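Local coordinates for protein hypothetical aspartyl-tRNA synthetase (Sulfolobus tokodaii, PDB 1WYD) that probably charges both tRNA(Asp) and tRNA(Asn) with aspartate, activating the amino acid with ATP as a homodimeric class II aminoacyl-tRNA synthetase, at residues B[65-70]-B[95-100]; B[19-24]-B[37-42]; B[241-246]-B[271-276]. All coordinates share one frame; numbering follows the deposited sequence.

Contact 1: residues B[65-70]-B[95-100]; sequences QESVIQ and LSKAKA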
loop_
_atom_site.group_PDB
_atom_site.type_symbol
_atom_site.label_atom_id
_atom_site.label_comp_id
_atom_site.label_asym_id
_atom_site.label_seq_id
_atom_site.Cartn_x
_atom_site.Cartn_y
_atom_site.Cartn_z
ATOM N N GLN B 65 7.039 13.624 -32.357
ATOM C CA GLN B 65 6.253 12.732 -31.515
ATOM C C GLN B 65 6.858 12.678 -30.114
ATOM O O GLN B 65 8.099 12.696 -29.943
ATOM C CB GLN B 65 6.153 11.344 -32.139
ATOM C CG GLN B 65 5.488 11.343 -33.499
ATOM C CD GLN B 65 5.381 9.924 -34.052
ATOM O OE1 GLN B 65 4.507 9.154 -33.647
ATOM N NE2 GLN B 65 6.271 9.571 -34.953
ATOM N N GLU B 66 5.960 12.652 -29.134
ATOM C CA GLU B 66 6.233 12.633 -27.682
ATOM C C GLU B 66 6.663 13.960 -27.051
ATOM O O GLU B 66 6.846 14.026 -25.838
ATOM C CB GLU B 66 7.132 11.457 -27.238
ATOM C CG GLU B 66 6.508 10.055 -27.334
ATOM C CD GLU B 66 5.051 9.944 -26.864
ATOM O OE1 GLU B 66 4.191 9.705 -27.735
ATOM O OE2 GLU B 66 4.752 10.077 -25.647
ATOM N N SER B 67 6.806 15.015 -27.840
ATOM C CA SER B 67 6.888 16.363 -27.273
ATOM C C SER B 67 5.630 16.729 -26.506
ATOM O O SER B 67 4.499 16.286 -26.829
ATOM C CB SER B 67 7.089 17.392 -28.360
ATOM O OG SER B 67 8.218 17.058 -29.131
ATOM N N VAL B 68 5.820 17.540 -25.484
ATOM C CA VAL B 68 4.722 17.930 -24.633
ATOM C C VAL B 68 4.288 19.322 -25.043
ATOM O O VAL B 68 5.109 20.253 -25.071
ATOM C CB VAL B 68 5.152 17.898 -23.155
ATOM C CG1 VAL B 68 4.082 18.451 -22.274
ATOM C CG2 VAL B 68 5.584 16.472 -22.742
ATOM N N ILE B 69 3.003 19.463 -25.387
ATOM C CA ILE B 69 2.512 20.757 -25.814
ATOM C C ILE B 69 1.274 21.234 -25.063
ATOM O O ILE B 69 0.544 20.448 -24.449
ATOM C CB ILE B 69 2.289 20.848 -27.399
ATOM C CG1 ILE B 69 1.083 20.021 -27.889
ATOM C CG2 ILE B 69 3.520 20.515 -28.156
ATOM C CD1 ILE B 69 0.772 20.240 -29.361
ATOM N N GLN B 70 1.085 22.548 -25.117
ATOM C CA GLN B 70 -0.141 23.232 -24.744
ATOM C C GLN B 70 -0.783 23.665 -26.047
ATOM O O GLN B 70 -0.116 24.230 -26.918
ATOM C CB GLN B 70 0.231 24.486 -23.974
ATOM C CG GLN B 70 -0.559 24.741 -22.732
ATOM C CD GLN B 70 -0.058 25.970 -21.986
ATOM O OE1 GLN B 70 -0.791 26.566 -21.195
ATOM N NE2 GLN B 70 1.187 26.347 -22.237
ATOM N N LEU B 95 6.318 22.772 -24.422
ATOM C CA LEU B 95 6.661 22.727 -23.004
ATOM C C LEU B 95 7.959 21.981 -22.855
ATOM O O LEU B 95 8.828 22.368 -22.076
ATOM C CB LEU B 95 5.551 22.057 -22.199
ATOM C CG LEU B 95 4.168 22.698 -22.300
ATOM C CD1 LEU B 95 3.202 21.956 -21.425
ATOM C CD2 LEU B 95 4.199 24.188 -21.918
ATOM N N SER B 96 8.082 20.909 -23.627
ATOM C CA SER B 96 9.215 20.016 -23.556
ATOM C C SER B 96 9.341 19.267 -24.912
ATOM O O SER B 96 8.450 18.485 -25.304
ATOM C CB SER B 96 9.012 19.053 -22.372
ATOM O OG SER B 96 10.114 18.187 -22.204
ATOM N N LYS B 97 10.440 19.535 -25.615
ATOM C CA LYS B 97 10.675 18.997 -26.947
ATOM C C LYS B 97 11.339 17.634 -26.799
ATOM O O LYS B 97 12.133 17.440 -25.909
ATOM C CB LYS B 97 11.561 19.968 -27.732
ATOM C CG LYS B 97 11.559 19.830 -29.265
ATOM C CD LYS B 97 12.931 20.250 -29.894
ATOM C CE LYS B 97 13.147 21.783 -29.868
ATOM N NZ LYS B 97 14.227 22.256 -30.804
ATOM N N ALA B 98 10.968 16.675 -27.631
ATOM C CA ALA B 98 11.572 15.347 -27.583
ATOM C C ALA B 98 12.562 15.151 -28.732
ATOM O O ALA B 98 12.292 15.536 -29.860
ATOM C CB ALA B 98 10.496 14.279 -27.640
ATOM N N LYS B 99 13.711 14.558 -28.432
ATOM C CA LYS B 99 14.622 14.076 -29.463
ATOM C C LYS B 99 13.896 13.187 -30.490
ATOM O O LYS B 99 12.891 12.521 -30.190
ATOM C CB LYS B 99 15.808 13.318 -28.844
ATOM C CG LYS B 99 16.695 14.164 -27.951
ATOM C CD LYS B 99 18.176 13.805 -28.167
ATOM C CE LYS B 99 19.076 14.348 -27.045
ATOM N NZ LYS B 99 19.076 15.850 -26.923
ATOM N N ALA B 100 14.416 13.196 -31.713
ATOM C CA ALA B 100 13.824 12.452 -32.813
ATOM C C ALA B 100 14.977 11.792 -33.547
ATOM O O ALA B 100 16.063 12.360 -33.581
ATOM C CB ALA B 100 13.087 13.394 -33.723
HETATM O O HOH W 1 10.663 12.644 -31.375
#

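Contact 2: residues B[19-24]-B[37-42]; sequences VIWAGW and IILRDK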
loop_
_atom_site.group_PDB
_atom_site.type_symbol
_atom_site.label_atom_id
_atom_site.label_comp_id
_atom_site.label_asym_id
_atom_site.label_seq_id
_atom_site.Cartn_x
_atom_site.Cartn_y
_atom_site.Cartn_z
ATOM N N VAL B 19 -11.044 26.218 -25.922
ATOM C CA VAL B 19 -10.585 25.226 -24.959
ATOM C C VAL B 19 -9.058 25.220 -24.957
ATOM O O VAL B 19 -8.420 25.576 -25.960
ATOM C CB VAL B 19 -11.175 23.835 -25.296
ATOM C CG1 VAL B 19 -10.367 22.717 -24.672
ATOM C CG2 VAL B 19 -12.634 23.742 -24.834
ATOM N N ILE B 20 -8.468 24.861 -23.821
ATOM C CA ILE B 20 -7.029 24.629 -23.774
ATOM C C ILE B 20 -6.752 23.180 -23.422
ATOM O O ILE B 20 -7.113 22.716 -22.340
ATOM C CB ILE B 20 -6.334 25.571 -22.802
ATOM C CG1 ILE B 20 -6.846 27.007 -23.004
ATOM C CG2 ILE B 20 -4.801 25.440 -22.958
ATOM C CD1 ILE B 20 -5.971 28.089 -22.387
ATOM N N TRP B 21 -6.147 22.468 -24.370
ATOM C CA TRP B 21 -5.658 21.115 -24.147
ATOM C C TRP B 21 -4.180 21.147 -23.816
ATOM O O TRP B 21 -3.458 22.061 -24.276
ATOM C CB TRP B 21 -5.863 20.258 -25.382
ATOM C CG TRP B 21 -7.239 19.736 -25.509
ATOM C CD1 TRP B 21 -8.233 19.837 -24.598
ATOM C CD2 TRP B 21 -7.787 19.019 -26.625
ATOM N NE1 TRP B 21 -9.368 19.219 -25.061
ATOM C CE2 TRP B 21 -9.127 18.723 -26.313
ATOM C CE3 TRP B 21 -7.279 18.601 -27.868
ATOM C CZ2 TRP B 21 -9.968 18.038 -27.183
ATOM C CZ3 TRP B 21 -8.106 17.920 -28.729
ATOM C CH2 TRP B 21 -9.440 17.639 -28.389
ATOM N N ALA B 22 -3.730 20.172 -23.016
ATOM C CA ALA B 22 -2.284 19.924 -22.865
ATOM C C ALA B 22 -1.965 18.437 -22.975
ATOM O O ALA B 22 -2.792 17.575 -22.625
ATOM C CB ALA B 22 -1.734 20.505 -21.560
ATOM N N GLY B 23 -0.775 18.133 -23.474
ATOM C CA GLY B 23 -0.394 16.745 -23.571
ATOM C C GLY B 23 0.708 16.447 -24.544
ATOM O O GLY B 23 1.523 17.303 -24.850
ATOM N N TRP B 24 0.703 15.204 -25.017
ATOM C CA TRP B 24 1.744 14.641 -25.855
ATOM C C TRP B 24 1.319 14.552 -27.315
ATOM O O TRP B 24 0.205 14.139 -27.649
ATOM C CB TRP B 24 2.120 13.244 -25.336
ATOM C CG TRP B 24 2.924 13.247 -24.072
ATOM C CD1 TRP B 24 4.298 13.335 -23.961
ATOM C CD2 TRP B 24 2.423 13.203 -22.739
ATOM N NE1 TRP B 24 4.672 13.331 -22.635
ATOM C CE2 TRP B 24 3.549 13.259 -21.858
ATOM C CE3 TRP B 24 1.143 13.095 -22.180
ATOM C CZ2 TRP B 24 3.424 13.187 -20.473
ATOM C CZ3 TRP B 24 1.021 13.046 -20.785
ATOM C CH2 TRP B 24 2.151 13.085 -19.955
ATOM N N ILE B 37 -2.773 16.970 -35.681
ATOM C CA ILE B 37 -2.065 16.450 -34.523
ATOM C C ILE B 37 -3.000 15.605 -33.690
ATOM O O ILE B 37 -3.955 16.134 -33.150
ATOM C CB ILE B 37 -1.499 17.608 -33.647
ATOM C CG1 ILE B 37 -0.814 18.675 -34.504
ATOM C CG2 ILE B 37 -0.527 17.056 -32.619
ATOM C CD1 ILE B 37 -0.384 19.875 -33.718
ATOM N N ILE B 38 -2.737 14.293 -33.591
ATOM C CA ILE B 38 -3.377 13.508 -32.558
ATOM C C ILE B 38 -2.602 13.807 -31.254
ATOM O O ILE B 38 -1.388 13.559 -31.139
ATOM C CB ILE B 38 -3.439 11.979 -32.880
ATOM C CG1 ILE B 38 -4.059 11.653 -34.246
ATOM C CG2 ILE B 38 -4.190 11.206 -31.786
ATOM C CD1 ILE B 38 -5.328 12.396 -34.629
ATOM N N LEU B 39 -3.313 14.387 -30.297
ATOM C CA LEU B 39 -2.766 14.695 -28.991
ATOM C C LEU B 39 -3.203 13.638 -27.996
ATOM O O LEU B 39 -4.292 13.047 -28.139
ATOM C CB LEU B 39 -3.220 16.088 -28.541
ATOM C CG LEU B 39 -2.648 16.653 -27.248
ATOM C CD1 LEU B 39 -1.220 17.152 -27.455
ATOM C CD2 LEU B 39 -3.552 17.787 -26.796
ATOM N N ARG B 40 -2.353 13.378 -26.997
ATOM C CA ARG B 40 -2.646 12.398 -25.938
ATOM C C ARG B 40 -2.502 13.043 -24.577
ATOM O O ARG B 40 -1.527 13.756 -24.334
ATOM C CB ARG B 40 -1.678 11.216 -25.998
ATOM C CG ARG B 40 -2.047 10.129 -25.017
ATOM C CD ARG B 40 -0.974 9.115 -24.725
ATOM N NE ARG B 40 -0.060 9.051 -25.838
ATOM C CZ ARG B 40 1.233 9.359 -25.739
ATOM N NH1 ARG B 40 1.741 9.678 -24.556
ATOM N NH2 ARG B 40 1.992 9.317 -26.834
ATOM N N ASP B 41 -3.470 12.792 -23.709
ATOM C CA ASP B 41 -3.457 13.196 -22.304
ATOM C C ASP B 41 -3.974 12.007 -21.535
ATOM O O ASP B 41 -4.253 10.962 -22.144
ATOM C CB ASP B 41 -4.223 14.519 -22.025
ATOM C CG ASP B 41 -5.779 14.374 -22.025
ATOM O OD1 ASP B 41 -6.457 15.431 -21.994
ATOM O OD2 ASP B 41 -6.413 13.299 -22.033
ATOM N N LYS B 42 -4.106 12.132 -20.220
ATOM C CA LYS B 42 -4.460 10.953 -19.416
ATOM C C LYS B 42 -5.872 10.397 -19.730
ATOM O O LYS B 42 -6.139 9.244 -19.436
ATOM C CB LYS B 42 -4.217 11.200 -17.908
ATOM C CG LYS B 42 -5.446 11.563 -17.096
ATOM C CD LYS B 42 -5.154 12.051 -15.674
ATOM C CE LYS B 42 -5.164 10.912 -14.659
ATOM N NZ LYS B 42 -6.520 10.341 -14.381
HETATM O O HOH W 2 -5.880 17.943 -22.238
#

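Contact 3: residues B[241-246]-B[271-276]; sequences LLEKIL and VKIPIK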
loop_
_atom_site.group_PDB
_atom_site.type_symbol
_atom_site.label_atom_id
_atom_site.label_comp_id
_atom_site.label_asym_id
_atom_site.label_seq_id
_atom_site.Cartn_x
_atom_site.Cartn_y
_atom_site.Cartn_z
ATOM N N LEU B 241 -14.889 -14.738 2.026
ATOM C CA LEU B 241 -14.516 -13.324 1.999
ATOM C C LEU B 241 -13.895 -13.011 0.634
ATOM O O LEU B 241 -14.252 -12.015 -0.017
ATOM C CB LEU B 241 -13.522 -13.037 3.122
ATOM C CG LEU B 241 -13.342 -11.657 3.755
ATOM C CD1 LEU B 241 -11.858 -11.487 4.035
ATOM C CD2 LEU B 241 -13.854 -10.502 2.922
ATOM N N LEU B 242 -12.973 -13.875 0.199
ATOM C CA LEU B 242 -12.206 -13.624 -1.011
ATOM C C LEU B 242 -13.148 -13.634 -2.213
ATOM O O LEU B 242 -13.077 -12.754 -3.054
ATOM C CB LEU B 242 -11.031 -14.616 -1.133
ATOM C CG LEU B 242 -10.495 -15.037 -2.480
ATOM C CD1 LEU B 242 -9.484 -14.023 -2.988
ATOM C CD2 LEU B 242 -9.870 -16.350 -2.334
ATOM N N GLU B 243 -14.042 -14.616 -2.261
ATOM C CA GLU B 243 -15.120 -14.670 -3.252
ATOM C C GLU B 243 -15.769 -13.295 -3.404
ATOM O O GLU B 243 -15.869 -12.751 -4.505
ATOM C CB GLU B 243 -16.179 -15.728 -2.847
ATOM C CG GLU B 243 -15.810 -17.192 -3.143
ATOM C CD GLU B 243 -16.894 -18.221 -2.755
ATOM O OE1 GLU B 243 -17.762 -17.938 -1.877
ATOM O OE2 GLU B 243 -16.880 -19.340 -3.331
ATOM N N LYS B 244 -16.179 -12.709 -2.295
ATOM C CA LYS B 244 -16.831 -11.410 -2.355
ATOM C C LYS B 244 -15.912 -10.286 -2.841
ATOM O O LYS B 244 -16.348 -9.386 -3.567
ATOM C CB LYS B 244 -17.442 -11.064 -0.991
ATOM C CG LYS B 244 -18.676 -11.926 -0.651
ATOM C CD LYS B 244 -18.882 -12.126 0.886
ATOM C CE LYS B 244 -19.695 -10.993 1.525
ATOM N NZ LYS B 244 -20.199 -11.371 2.909
ATOM N N ILE B 245 -14.650 -10.338 -2.400
ATOM C CA ILE B 245 -13.581 -9.444 -2.852
ATOM C C ILE B 245 -13.421 -9.515 -4.380
ATOM O O ILE B 245 -13.528 -8.514 -5.076
ATOM C CB ILE B 245 -12.242 -9.830 -2.129
ATOM C CG1 ILE B 245 -12.299 -9.465 -0.635
ATOM C CG2 ILE B 245 -11.005 -9.192 -2.835
ATOM C CD1 ILE B 245 -11.010 -9.744 0.080
ATOM N N LEU B 246 -13.187 -10.719 -4.882
ATOM C CA LEU B 246 -12.934 -10.945 -6.307
ATOM C C LEU B 246 -14.104 -10.516 -7.148
ATOM O O LEU B 246 -13.943 -9.968 -8.227
ATOM C CB LEU B 246 -12.687 -12.416 -6.566
ATOM C CG LEU B 246 -11.385 -13.044 -6.113
ATOM C CD1 LEU B 246 -11.351 -14.461 -6.635
ATOM C CD2 LEU B 246 -10.237 -12.263 -6.690
ATOM N N VAL B 271 -17.378 -14.241 -11.761
ATOM C CA VAL B 271 -17.178 -14.834 -10.450
ATOM C C VAL B 271 -18.547 -15.328 -9.971
ATOM O O VAL B 271 -19.375 -14.549 -9.462
ATOM C CB VAL B 271 -16.532 -13.837 -9.419
ATOM C CG1 VAL B 271 -16.404 -14.502 -8.042
ATOM C CG2 VAL B 271 -15.153 -13.330 -9.906
ATOM N N LYS B 272 -18.765 -16.628 -10.174
ATOM C CA LYS B 272 -19.964 -17.311 -9.713
ATOM C C LYS B 272 -19.714 -17.718 -8.260
ATOM O O LYS B 272 -18.596 -18.121 -7.909
ATOM C CB LYS B 272 -20.271 -18.532 -10.606
ATOM N N ILE B 273 -20.729 -17.560 -7.416
ATOM C CA ILE B 273 -20.630 -17.823 -5.986
ATOM C C ILE B 273 -21.625 -18.929 -5.645
ATOM O O ILE B 273 -22.836 -18.752 -5.820
ATOM C CB ILE B 273 -20.942 -16.524 -5.162
ATOM C CG1 ILE B 273 -19.868 -15.443 -5.411
ATOM C CG2 ILE B 273 -21.107 -16.834 -3.663
ATOM C CD1 ILE B 273 -20.301 -13.982 -5.051
ATOM N N PRO B 274 -21.125 -20.062 -5.155
ATOM C CA PRO B 274 -19.705 -20.219 -4.807
ATOM C C PRO B 274 -18.833 -20.573 -6.003
ATOM O O PRO B 274 -19.339 -21.068 -7.024
ATOM C CB PRO B 274 -19.717 -21.377 -3.814
ATOM C CG PRO B 274 -20.928 -22.210 -4.201
ATOM C CD PRO B 274 -21.898 -21.302 -4.932
ATOM N N ILE B 275 -17.537 -20.293 -5.884
ATOM C CA ILE B 275 -16.576 -20.764 -6.851
ATOM C C ILE B 275 -16.474 -22.281 -6.665
ATOM O O ILE B 275 -16.526 -22.771 -5.549
ATOM C CB ILE B 275 -15.212 -20.046 -6.650
ATOM C CG1 ILE B 275 -15.281 -18.624 -7.205
ATOM C CG2 ILE B 275 -14.073 -20.782 -7.344
ATOM C CD1 ILE B 275 -14.314 -17.635 -6.527
ATOM N N LYS B 276 -16.349 -23.025 -7.758
ATOM C CA LYS B 276 -16.168 -24.468 -7.668
ATOM C C LYS B 276 -15.033 -24.828 -6.701
ATOM O O LYS B 276 -13.943 -24.245 -6.806
ATOM C CB LYS B 276 -15.889 -25.024 -9.073
ATOM C CG LYS B 276 -15.592 -26.536 -9.124
ATOM C CD LYS B 276 -16.846 -27.361 -9.448
ATOM C CE LYS B 276 -16.478 -28.797 -9.777
ATOM N NZ LYS B 276 -16.560 -29.647 -8.558
#

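Contact 1: residues B[65-70]-B[95-100]
The flat groups that meet between Val68 and the corner at Leu95 and Ser96 are peptide units. The Ser96 carbonyl takes the N-H of Val68 within its own plane, with 2.8 Å between Val68 N and Ser96 O. The carbonyl of Val68 is approached less squarely: Leu95 N lies 18° off its plane at 2.9 Å from Val68 O, and Ser96 N adds a second, weak bond to that oxygen. Beyond this, the Gln70 amide brings NE2 to 3.7 Å from the methyl CD2 of Leu95. The other Leu95 methyl, CD1, meets Val68 CG1 at 3.7 Å, the two side chains crossing at about a right angle.

At the other end the hydroxyl of Ser67, turned beside its backbone N (chi1 -55°), accepts the Ala98 amide with OG to N at 3.2 Å and also bonds to Thr64. Without the hydroxyl, as with an alanine here, the Ala98 N-H would probably lose its acceptor and Thr64 OG1 one of its partners. Ser96 OG bonds to Met391 O of the second subunit. Two residues, Leu95 and Ser96, thus face the single Val68: a classic beta bulge, set in an antiparallel pairing where the chain turns a corner at Leu95 after strand 91-94 of the OB-fold.

Contact 2: residues B[19-24]-B[37-42]
Trp24 and Arg40 satisfy each other's backbones: Trp24 N gives its proton to Arg40 O at 2.7 Å, nearly straight, and Arg40 N returns one to Trp24 O. Their side chains share one face of the sheet. The Arg40 guanidinium lies almost parallel to the indole, 15° between the planes, with NH1 3.7 Å from Trp24 CB, which sits over one guanidinium face. The polar ends look elsewhere for partners. Arg40 NH2 forms a salt bridge with Glu66 and NE bonds to His26 ND1; Trp24 NE1 reaches Gly390 O of the second subunit.

Asp41 is gripped at both oxygens. OD2 is held by Thr43 OG1 and Gly44 N, while OD1 takes the amide of Ile7 and a water proton. That water accepts the Ala22 N-H, so it links the two strands where they have already parted. Ala22 O is bonded by Arg3 NH2, and Asp41 CB comes within 3.4 Å of Ala22 O.

Gly23 has to be glycine: a side chain would run into Arg40 O, which lies 3.3 Å from Gly23 CA, and the backbone angles would not accept one. Leu39, its CG anti to the backbone N (chi1 -174°), sends CD2 to Trp21 CB at 3.7 Å and CD1 alongside Gly23. The segment axes run 92° apart, 4.5 Å at closest, so these two segments cross steeply at this end of the hairpin, as suits the strongly curled strands of the OB-fold barrel.

Contact 3: residues B[241-246]-B[271-276]
Glu243 crosses from the helix to the 271-276 loop because its CG stands anti to the carbonyl carbon (chi1 -79°) and the chain then runs out straight (chi2 -179°). Ile275, with its CG1 also anti to the carbonyl carbon, points back the opposite way, so that the two side chains slide past each other and Glu243 CG rests 3.7 Å from Ile275 CD1. At the far end of the glutamate, OE2 accepts the backbone N-H of Ile275, with 2.8 Å from N to OE2. The donor comes from above the carboxylate plane, 42° out of it.

The rest of the carboxylate is wrapped in carbon. OE2 also lies 3.3 Å from Pro274 CA, and OE1 is 3.9 Å from the CG2 methyl of Ile273. The peptide bond joining those two residues is cis. Such apolar company may raise the affinity of this buried acid for a proton. One turn further along the helix, Leu246 makes a looser greasy contact: its CB is 4.3 Å from Val271 CG2, and its CD1 approaches Ile275 CD1.

Helix 235-256 is held here between two layers. Leu241 and Ile245 pack on helix 128-150, whereas Leu242 and Glu243 rest on Phe318 of strand 316-320 and Leu246 meets Leu346 of strand 343-348. Ile275 touches both strands, and the loop leads directly into 276-279, an outermost strand, within this chain, of the large class II sheet.

How the contacts relate
Contacts 1 and 2 belong to one OB-fold barrel, with centres 11 Å apart, and they meet where strand 18-31 of contact 2 runs beside strand 68-77 of contact 1. Ile69 N probably bonds to Gly23 O between them, at 2.7 Å, and Val68 CG2 packs against Trp24 NE1. Both also touch the second subunit, so this part of the barrel is built into the dimer. Contact 3 lies in the class II synthetase domain, about 46 Å from contact 1 and 41 Å from contact 2 between centres. It alone approaches the predicted active site: the Leu246 side chain is about 10 Å from that of Leu401, a predicted ATP-binding residue, and about 11 Å from that of Glu352, a predicted magnesium ligand.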